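Local coordinates for insecticidal Delta-Endotoxin Cry8Ea1 (Bacillus Thuringiensis, PDB 3EB7), which kills the larvae of the underground pest Holotrichia parallela, probably by binding midgut receptors and inserting pore-forming helices into the cell membrane, as related three-domain Cry toxins do, at residues 300-306 with 418-423; 334-339 with 375-379; 217-221 with 236-240. One frame throughout, in Å; residues are numbered along the deposited sequence.

Contact 1. Residues 300-306 with 418-423; sequences KWIGHQI and YVTFIR
Phe421 and Trp301 meet where two sheets of the beta-prism domain of this three-domain toxin face each other, strand 296-310 lying across strand 414-422 with 8.0 Å between the short axes. The tight part is an aromatic cluster of Trp301, His304 and Phe421. The benzene ring of Phe421 and the five-membered ring of Trp301 are nearly parallel but slid apart, with Phe421 CE1 3.5 Å from Trp301 CD1. Phe421 also turns an edge to a main-chain oxygen, its CZ 3.3 Å from Trp301 O, beside the classic bulge that Ile302 and Gly303 make opposite Tyr286. Histidine suits this place because both its nitrogens are used: ND1 accepts a hydrogen bond from Trp301 NE1, and NE2 donates one across the interface. Its CG sits between the backbone N and the carbonyl carbon (chi1 66°), which carries the ring across to strand 414-422. Beside it Val419 CG1 packs on Trp301 CZ2, and Ile306 lays CD1 over one face of Tyr418, 3.9 Å from the ring centroid, a CH-pi contact.

The ends are looser and more polar. At one, a water joins Ile306 O to Tyr418 OH. At the other, the partly exposed Arg423 lays a face of its guanidinium over Ile302 CB, while its NH1 and Lys300 NZ both form salt bridges with Asp426 OD2, which probably offsets their like charges. Back in the core, His304 NE2 donates to Val419 O at 2.8 Å; the oxygen lies near the imidazole plane, while the nitrogen stands well above the carbonyl plane.

Contact 2. Residues 334-339 with 375-379; sequences IGFTGF and YKTTF
Phe379 of strand 376-381 packs its ring against Ile334, Phe336 and Phe339, and more of its surface is buried here than that of any other residue in the two segments. With chi1 at -60° its CG lies beside the backbone N, and the ring reaches across to the end of strand 330-335. Ile334 sets CG2 over one face of this ring, 4.0 Å from the centroid, as a CH-pi contact. The same methyl also lies over a face of Phe336, so the gamma methyl of a beta-branched residue serves two phenyl faces. Phe336 turns its edge toward the face of Phe379 in an offset edge-to-face pair, with planes at 75° and Phe336 CE2 3.7 Å from Phe379 CD1.

Phe339, second in buried surface, receives the edge of Phe379 on its own face. This T-shaped pair has planes at 85°, and Phe379 CZ stands 3.8 Å from Phe339 CE1. A type II turn from Phe336 to Phe339, with Gly338 at positive phi, folds the chain back and brings both phenylalanines to Phe379. Thr377 CG2 touches Phe339 3.8 Å from CE2, and the Tyr375 ring edge lies farther out, in the more exposed part.

No hydrogen bond crosses between the segments. What passes between them is dispersion and ring hydrogens directed at pi faces, which implies that cohesion between these two sheets of the beta prism depends locally on the shape and tilt of the rings.

Contact 3. Residues 217-221 with 236-240; sequences DIMTL and AQLTR
Arg240 meets Asp217 side-on, the two side chains crossing at about a right angle while their charged groups lie nearly coplanar, 25° apart. NE and NH2 each take one carboxylate oxygen: Arg240 NE donates to Asp217 OD1 at 2.9 Å and Arg240 NH2 to Asp217 OD2 at 2.7 Å. Both bonds are fairly straight, and both oxygens are met on the syn side. Arginine suits this place because its flat group offers two N-H donors at the spacing of a carboxylate. Its CB already points to the helix, and the chain, bent at chi2 (-72°), carries NE and NH2 to the carboxylate. NH2 has a second partner in His414 NE2, which further restrains the guanidinium.

Leu238 lies next to the bridge and crosses Asp217 at a slant, its CD1 3.6 Å from Asp217 CG. The leucine and Thr220 side chains pass in opposite directions, with Leu238 CD2 3.7 Å from Thr220 CG2. Threonine works on this helix face because it can show a methyl to the leucine while its hydroxyl bonds to Leu216 O. Farther along, Leu221 CD2 approaches the small Ala236 CB at 4.2 Å, and helix 2-20 packs against both through Leu18.

The contact thus joins the end of helix 198-220, in the N-terminal helical domain, to the linking chain that leads into the beta prism. The two-pronged salt bridge, flanked by leucine, ties them by directional bonds at a largely buried place.

Contact 3 comes first along the chain and closes before the others open; contact 2 is then nested within the loop that contact 1 closes. Contacts 1 and 2 both belong to the beta prism and share the sheet containing strands 296-310 and 330-335. Contact 1 packs that sheet on the one holding 414-422, contact 2 on the one holding 376-381, so together they tie all three sheets of the prism. Their centres are 19 Å apart, with no touch. Contact 3 lies 29 and 26 Å from them, centre to centre, and near the middle of the molecule, where it joins the helical domain to the chain entering the prism.

Contact 1. Residues 300-306 with 418-423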
loop_
_atom_site.group_PDB
_atom_site.type_symbol
_atom_site.label_atom_id
_atom_site.label_comp_id
_atom_site.label_asym_id
_atom_site.label_seq_id
_atom_site.Cartn_x
_atom_site.Cartn_y
_atom_site.Cartn_z
ATOM N N LYS A 300 -14.443 28.556 -8.674
ATOM C CA LYS A 300 -13.580 27.387 -8.666
ATOM C C LYS A 300 -12.396 27.541 -7.720
ATOM O O LYS A 300 -12.035 28.630 -7.341
ATOM C CB LYS A 300 -13.116 27.054 -10.098
ATOM C CG LYS A 300 -12.375 28.165 -10.794
ATOM C CD LYS A 300 -11.740 27.643 -12.105
ATOM C CE LYS A 300 -11.404 28.755 -13.129
ATOM N NZ LYS A 300 -10.282 29.562 -12.633
ATOM N N TRP A 301 -11.815 26.410 -7.359
ATOM C CA TRP A 301 -10.641 26.289 -6.511
ATOM C C TRP A 301 -9.436 26.774 -7.331
ATOM O O TRP A 301 -9.010 26.094 -8.321
ATOM C CB TRP A 301 -10.519 24.793 -6.183
ATOM C CG TRP A 301 -9.384 24.308 -5.267
ATOM C CD1 TRP A 301 -8.075 24.769 -5.198
ATOM C CD2 TRP A 301 -9.466 23.206 -4.342
ATOM N NE1 TRP A 301 -7.367 24.025 -4.259
ATOM C CE2 TRP A 301 -8.187 23.056 -3.738
ATOM C CE3 TRP A 301 -10.495 22.327 -3.973
ATOM C CZ2 TRP A 301 -7.929 22.086 -2.762
ATOM C CZ3 TRP A 301 -10.237 21.364 -2.998
ATOM C CH2 TRP A 301 -8.952 21.253 -2.406
ATOM N N ILE A 302 -8.932 27.958 -6.969
ATOM C CA ILE A 302 -7.755 28.563 -7.625
ATOM C C ILE A 302 -6.446 28.503 -6.802
ATOM O O ILE A 302 -5.389 28.899 -7.291
ATOM C CB ILE A 302 -7.978 30.049 -8.076
ATOM C CG1 ILE A 302 -8.236 30.958 -6.862
ATOM C CG2 ILE A 302 -9.062 30.152 -9.110
ATOM C CD1 ILE A 302 -8.251 32.489 -7.184
ATOM N N GLY A 303 -6.519 28.021 -5.568
ATOM C CA GLY A 303 -5.342 27.875 -4.712
ATOM C C GLY A 303 -5.777 27.338 -3.369
ATOM O O GLY A 303 -6.976 27.332 -3.062
ATOM N N HIS A 304 -4.830 26.847 -2.577
ATOM C CA HIS A 304 -5.116 26.355 -1.227
ATOM C C HIS A 304 -3.894 26.424 -0.344
ATOM O O HIS A 304 -2.759 26.539 -0.803
ATOM C CB HIS A 304 -5.696 24.925 -1.232
ATOM C CG HIS A 304 -4.753 23.865 -1.713
ATOM N ND1 HIS A 304 -4.616 23.538 -3.046
ATOM C CD2 HIS A 304 -3.931 23.027 -1.033
ATOM C CE1 HIS A 304 -3.726 22.569 -3.171
ATOM N NE2 HIS A 304 -3.316 22.218 -1.964
ATOM N N GLN A 305 -4.159 26.342 0.942
ATOM C CA GLN A 305 -3.145 26.313 1.966
ATOM C C GLN A 305 -3.411 25.031 2.738
ATOM O O GLN A 305 -4.531 24.752 3.136
ATOM C CB GLN A 305 -3.295 27.565 2.842
ATOM C CG GLN A 305 -2.035 27.965 3.531
ATOM C CD GLN A 305 -2.250 28.816 4.766
ATOM O OE1 GLN A 305 -1.772 29.929 4.824
ATOM N NE2 GLN A 305 -2.944 28.290 5.758
ATOM N N ILE A 306 -2.410 24.210 2.909
ATOM C CA ILE A 306 -2.630 22.910 3.514
ATOM C C ILE A 306 -1.648 22.688 4.646
ATOM O O ILE A 306 -0.463 22.995 4.516
ATOM C CB ILE A 306 -2.558 21.744 2.447
ATOM C CG1 ILE A 306 -2.809 20.372 3.113
ATOM C CG2 ILE A 306 -1.218 21.766 1.652
ATOM C CD1 ILE A 306 -3.127 19.272 2.118
ATOM N N TYR A 418 -3.278 14.456 1.453
ATOM C CA TYR A 418 -2.716 15.688 0.968
ATOM C C TYR A 418 -3.403 16.114 -0.336
ATOM O O TYR A 418 -4.101 15.314 -0.981
ATOM C CB TYR A 418 -1.199 15.493 0.760
ATOM C CG TYR A 418 -0.374 16.736 1.041
ATOM C CD1 TYR A 418 -0.072 17.118 2.357
ATOM C CD2 TYR A 418 0.102 17.527 -0.012
ATOM C CE1 TYR A 418 0.685 18.289 2.600
ATOM C CE2 TYR A 418 0.863 18.684 0.221
ATOM C CZ TYR A 418 1.138 19.052 1.515
ATOM O OH TYR A 418 1.866 20.189 1.733
ATOM N N VAL A 419 -3.200 17.383 -0.704
ATOM C CA VAL A 419 -3.643 17.979 -1.958
ATOM C C VAL A 419 -2.516 18.818 -2.584
ATOM O O VAL A 419 -1.985 19.753 -1.954
ATOM C CB VAL A 419 -4.870 18.911 -1.740
ATOM C CG1 VAL A 419 -5.528 19.251 -3.068
ATOM C CG2 VAL A 419 -5.930 18.272 -0.797
ATOM N N THR A 420 -2.157 18.482 -3.831
ATOM C CA THR A 420 -1.265 19.295 -4.664
ATOM C C THR A 420 -2.072 19.919 -5.803
ATOM O O THR A 420 -3.244 19.595 -5.987
ATOM C CB THR A 420 -0.112 18.474 -5.224
ATOM O OG1 THR A 420 -0.647 17.400 -6.022
ATOM C CG2 THR A 420 0.702 17.902 -4.055
ATOM N N PHE A 421 -1.464 20.809 -6.574
ATOM C CA PHE A 421 -2.256 21.649 -7.452
ATOM C C PHE A 421 -1.375 22.223 -8.552
ATOM O O PHE A 421 -0.180 22.435 -8.328
ATOM C CB PHE A 421 -2.904 22.748 -6.576
ATOM C CG PHE A 421 -3.900 23.640 -7.279
ATOM C CD1 PHE A 421 -5.219 23.252 -7.445
ATOM C CD2 PHE A 421 -3.535 24.918 -7.680
ATOM C CE1 PHE A 421 -6.151 24.097 -8.100
ATOM C CE2 PHE A 421 -4.457 25.769 -8.313
ATOM C CZ PHE A 421 -5.762 25.362 -8.523
ATOM N N ILE A 422 -1.948 22.416 -9.745
ATOM C CA ILE A 422 -1.372 23.286 -10.771
ATOM C C ILE A 422 -2.431 24.310 -11.164
ATOM O O ILE A 422 -3.622 24.074 -10.960
ATOM C CB ILE A 422 -0.911 22.504 -12.060
ATOM C CG1 ILE A 422 -2.108 21.829 -12.746
ATOM C CG2 ILE A 422 0.155 21.493 -11.726
ATOM C CD1 ILE A 422 -1.792 21.071 -14.036
ATOM N N ARG A 423 -1.985 25.417 -11.757
ATOM C CA ARG A 423 -2.821 26.505 -12.284
ATOM C C ARG A 423 -2.881 26.433 -13.804
ATOM O O ARG A 423 -1.958 25.918 -14.425
ATOM C CB ARG A 423 -2.204 27.864 -11.927
ATOM C CG ARG A 423 -2.779 28.547 -10.669
ATOM C CD ARG A 423 -4.200 28.967 -10.915
ATOM N NE ARG A 423 -4.413 30.359 -10.598
ATOM C CZ ARG A 423 -5.484 31.073 -10.940
ATOM N NH1 ARG A 423 -6.507 30.549 -11.635
ATOM N NH2 ARG A 423 -5.503 32.344 -10.573
HETATM O O HOH W 1 1.909 20.795 4.437
#

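Contact 2. Residues 334-339 with 375-379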
loop_
_atom_site.group_PDB
_atom_site.type_symbol
_atom_site.label_atom_id
_atom_site.label_comp_id
_atom_site.label_asym_id
_atom_site.label_seq_id
_atom_site.Cartn_x
_atom_site.Cartn_y
_atom_site.Cartn_z
ATOM N N ILE A 334 -11.115 24.544 6.458
ATOM C CA ILE A 334 -11.620 23.247 6.890
ATOM C C ILE A 334 -10.663 22.633 7.905
ATOM O O ILE A 334 -9.487 22.385 7.590
ATOM C CB ILE A 334 -11.848 22.265 5.681
ATOM C CG1 ILE A 334 -12.778 22.894 4.607
ATOM C CG2 ILE A 334 -12.410 20.957 6.186
ATOM C CD1 ILE A 334 -12.917 22.082 3.292
ATOM N N GLY A 335 -11.129 22.431 9.138
ATOM C CA GLY A 335 -10.296 21.773 10.170
ATOM C C GLY A 335 -10.394 20.244 10.031
ATOM O O GLY A 335 -11.489 19.705 10.062
ATOM N N PHE A 336 -9.262 19.558 9.862
ATOM C CA PHE A 336 -9.257 18.127 9.515
ATOM C C PHE A 336 -8.548 17.272 10.600
ATOM O O PHE A 336 -8.485 16.033 10.478
ATOM C CB PHE A 336 -8.530 17.904 8.177
ATOM C CG PHE A 336 -9.394 18.022 6.928
ATOM C CD1 PHE A 336 -9.005 18.845 5.890
ATOM C CD2 PHE A 336 -10.551 17.268 6.760
ATOM C CE1 PHE A 336 -9.756 18.946 4.702
ATOM C CE2 PHE A 336 -11.320 17.371 5.569
ATOM C CZ PHE A 336 -10.898 18.209 4.541
ATOM N N THR A 337 -8.026 17.925 11.644
ATOM C CA THR A 337 -7.296 17.259 12.722
ATOM C C THR A 337 -8.050 16.078 13.295
ATOM O O THR A 337 -9.206 16.227 13.724
ATOM C CB THR A 337 -6.836 18.257 13.827
ATOM O OG1 THR A 337 -6.131 19.304 13.188
ATOM C CG2 THR A 337 -5.862 17.646 14.833
ATOM N N GLY A 338 -7.390 14.912 13.256
ATOM C CA GLY A 338 -7.918 13.645 13.717
ATOM C C GLY A 338 -8.924 12.969 12.810
ATOM O O GLY A 338 -9.332 11.855 13.085
ATOM N N PHE A 339 -9.331 13.638 11.735
ATOM C CA PHE A 339 -10.324 13.104 10.795
ATOM C C PHE A 339 -9.720 12.281 9.651
ATOM O O PHE A 339 -8.835 12.750 8.902
ATOM C CB PHE A 339 -11.142 14.245 10.146
ATOM C CG PHE A 339 -12.333 14.714 10.966
ATOM C CD1 PHE A 339 -12.328 15.974 11.556
ATOM C CD2 PHE A 339 -13.464 13.910 11.110
ATOM C CE1 PHE A 339 -13.401 16.425 12.305
ATOM C CE2 PHE A 339 -14.591 14.365 11.863
ATOM C CZ PHE A 339 -14.546 15.633 12.457
ATOM N N TYR A 375 -17.234 9.495 15.438
ATOM C CA TYR A 375 -18.055 10.617 15.070
ATOM C C TYR A 375 -17.862 10.980 13.574
ATOM O O TYR A 375 -16.746 11.192 13.118
ATOM C CB TYR A 375 -17.790 11.797 16.006
ATOM C CG TYR A 375 -18.525 13.028 15.571
ATOM C CD1 TYR A 375 -19.892 13.166 15.812
ATOM C CD2 TYR A 375 -17.857 14.051 14.883
ATOM C CE1 TYR A 375 -20.583 14.284 15.373
ATOM C CE2 TYR A 375 -18.528 15.170 14.452
ATOM C CZ TYR A 375 -19.892 15.281 14.703
ATOM O OH TYR A 375 -20.557 16.383 14.267
ATOM N N LYS A 376 -18.978 11.034 12.836
ATOM C CA LYS A 376 -19.005 11.298 11.393
ATOM C C LYS A 376 -19.501 12.693 11.051
ATOM O O LYS A 376 -20.398 13.239 11.702
ATOM C CB LYS A 376 -19.908 10.285 10.690
ATOM C CG LYS A 376 -19.449 8.841 10.815
ATOM C CD LYS A 376 -20.406 7.908 10.072
ATOM C CE LYS A 376 -21.821 8.014 10.632
ATOM N NZ LYS A 376 -21.912 7.516 12.057
ATOM N N THR A 377 -18.903 13.282 10.026
ATOM C CA THR A 377 -19.334 14.582 9.513
ATOM C C THR A 377 -19.009 14.725 8.015
ATOM O O THR A 377 -18.211 13.954 7.463
ATOM C CB THR A 377 -18.754 15.758 10.360
ATOM O OG1 THR A 377 -19.588 16.924 10.202
ATOM C CG2 THR A 377 -17.337 16.101 9.941
ATOM N N THR A 378 -19.674 15.671 7.357
ATOM C CA THR A 378 -19.372 16.053 5.971
ATOM C C THR A 378 -18.784 17.448 5.937
ATOM O O THR A 378 -19.220 18.326 6.670
ATOM C CB THR A 378 -20.642 16.053 5.088
ATOM O OG1 THR A 378 -21.346 14.833 5.299
ATOM C CG2 THR A 378 -20.327 16.138 3.618
ATOM N N PHE A 379 -17.794 17.648 5.077
ATOM C CA PHE A 379 -17.273 18.985 4.789
ATOM C C PHE A 379 -17.562 19.235 3.336
ATOM O O PHE A 379 -17.264 18.406 2.494
ATOM C CB PHE A 379 -15.758 19.045 5.052
ATOM C CG PHE A 379 -15.380 18.715 6.486
ATOM C CD1 PHE A 379 -14.815 17.485 6.805
ATOM C CD2 PHE A 379 -15.613 19.642 7.519
ATOM C CE1 PHE A 379 -14.462 17.178 8.131
ATOM C CE2 PHE A 379 -15.277 19.363 8.844
ATOM C CZ PHE A 379 -14.687 18.125 9.155
#

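Contact 3. Residues 217-221 with 236-240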
loop_
_atom_site.group_PDB
_atom_site.type_symbol
_atom_site.label_atom_id
_atom_site.label_comp_id
_atom_site.label_asym_id
_atom_site.label_seq_id
_atom_site.Cartn_x
_atom_site.Cartn_y
_atom_site.Cartn_z
ATOM N N ASP A 217 1.030 -3.986 -2.916
ATOM C CA ASP A 217 0.435 -4.105 -1.558
ATOM C C ASP A 217 0.331 -5.556 -1.092
ATOM O O ASP A 217 0.639 -5.851 0.066
ATOM C CB ASP A 217 -0.949 -3.403 -1.450
ATOM C CG ASP A 217 -0.838 -1.837 -1.427
ATOM O OD1 ASP A 217 0.340 -1.323 -1.350
ATOM O OD2 ASP A 217 -1.907 -1.132 -1.488
ATOM N N ILE A 218 -0.088 -6.480 -1.963
ATOM C CA ILE A 218 -0.159 -7.884 -1.503
ATOM C C ILE A 218 1.247 -8.524 -1.360
ATOM O O ILE A 218 1.505 -9.298 -0.457
ATOM C CB ILE A 218 -1.121 -8.801 -2.357
ATOM C CG1 ILE A 218 -1.442 -10.086 -1.588
ATOM C CG2 ILE A 218 -0.522 -9.135 -3.727
ATOM C CD1 ILE A 218 -2.060 -9.844 -0.221
ATOM N N MET A 219 2.142 -8.173 -2.265
ATOM C CA MET A 219 3.508 -8.658 -2.237
ATOM C C MET A 219 4.198 -8.233 -0.930
ATOM O O MET A 219 4.942 -9.004 -0.341
ATOM C CB MET A 219 4.228 -8.161 -3.509
ATOM C CG MET A 219 5.713 -8.486 -3.592
ATOM S SD MET A 219 6.728 -7.144 -2.905
ATOM C CE MET A 219 6.019 -5.684 -3.613
ATOM N N THR A 220 3.923 -7.011 -0.463
ATOM C CA THR A 220 4.490 -6.480 0.788
ATOM C C THR A 220 4.216 -7.433 1.966
ATOM O O THR A 220 5.022 -7.523 2.903
ATOM C CB THR A 220 3.942 -5.034 1.108
ATOM O OG1 THR A 220 4.198 -4.177 0.007
ATOM C CG2 THR A 220 4.618 -4.422 2.325
ATOM N N LEU A 221 3.100 -8.161 1.909
ATOM C CA LEU A 221 2.698 -9.014 3.028
ATOM C C LEU A 221 3.349 -10.413 2.985
ATOM O O LEU A 221 3.304 -11.158 3.983
ATOM C CB LEU A 221 1.166 -9.109 3.101
ATOM C CG LEU A 221 0.385 -7.777 3.124
ATOM C CD1 LEU A 221 -1.091 -8.043 3.054
ATOM C CD2 LEU A 221 0.682 -7.019 4.419
ATOM N N ALA A 236 0.802 -5.397 10.554
ATOM C CA ALA A 236 1.512 -4.717 9.446
ATOM C C ALA A 236 0.873 -3.367 9.018
ATOM O O ALA A 236 -0.322 -3.192 9.100
ATOM C CB ALA A 236 1.680 -5.653 8.213
ATOM N N GLN A 237 1.702 -2.438 8.548
ATOM C CA GLN A 237 1.246 -1.122 8.101
ATOM C C GLN A 237 1.784 -0.839 6.713
ATOM O O GLN A 237 2.980 -0.988 6.469
ATOM C CB GLN A 237 1.792 -0.030 9.041
ATOM C CG GLN A 237 1.638 -0.354 10.503
ATOM C CD GLN A 237 1.752 0.854 11.379
ATOM O OE1 GLN A 237 0.951 1.783 11.278
ATOM N NE2 GLN A 237 2.751 0.865 12.239
ATOM N N LEU A 238 0.922 -0.363 5.818
ATOM C CA LEU A 238 1.364 0.120 4.490
ATOM C C LEU A 238 1.392 1.623 4.539
ATOM O O LEU A 238 0.340 2.239 4.649
ATOM C CB LEU A 238 0.413 -0.354 3.381
ATOM C CG LEU A 238 0.167 -1.857 3.271
ATOM C CD1 LEU A 238 -0.839 -2.171 2.167
ATOM C CD2 LEU A 238 1.459 -2.566 2.984
ATOM N N THR A 239 2.591 2.215 4.429
ATOM C CA THR A 239 2.757 3.654 4.639
ATOM C C THR A 239 2.860 4.479 3.386
ATOM O O THR A 239 2.804 5.701 3.458
ATOM C CB THR A 239 3.959 4.010 5.559
ATOM O OG1 THR A 239 5.190 3.567 4.956
ATOM C CG2 THR A 239 3.753 3.464 7.022
ATOM N N ARG A 240 3.023 3.821 2.237
ATOM C CA ARG A 240 3.048 4.527 0.939
ATOM C C ARG A 240 1.799 5.372 0.715
ATOM O O ARG A 240 0.688 4.994 1.126
ATOM C CB ARG A 240 3.211 3.535 -0.218
ATOM C CG ARG A 240 1.898 2.907 -0.755
ATOM C CD ARG A 240 1.234 1.886 0.169
ATOM N NE ARG A 240 -0.055 1.380 -0.347
ATOM C CZ ARG A 240 -1.219 2.038 -0.274
ATOM N NH1 ARG A 240 -1.280 3.259 0.283
ATOM N NH2 ARG A 240 -2.337 1.481 -0.765
#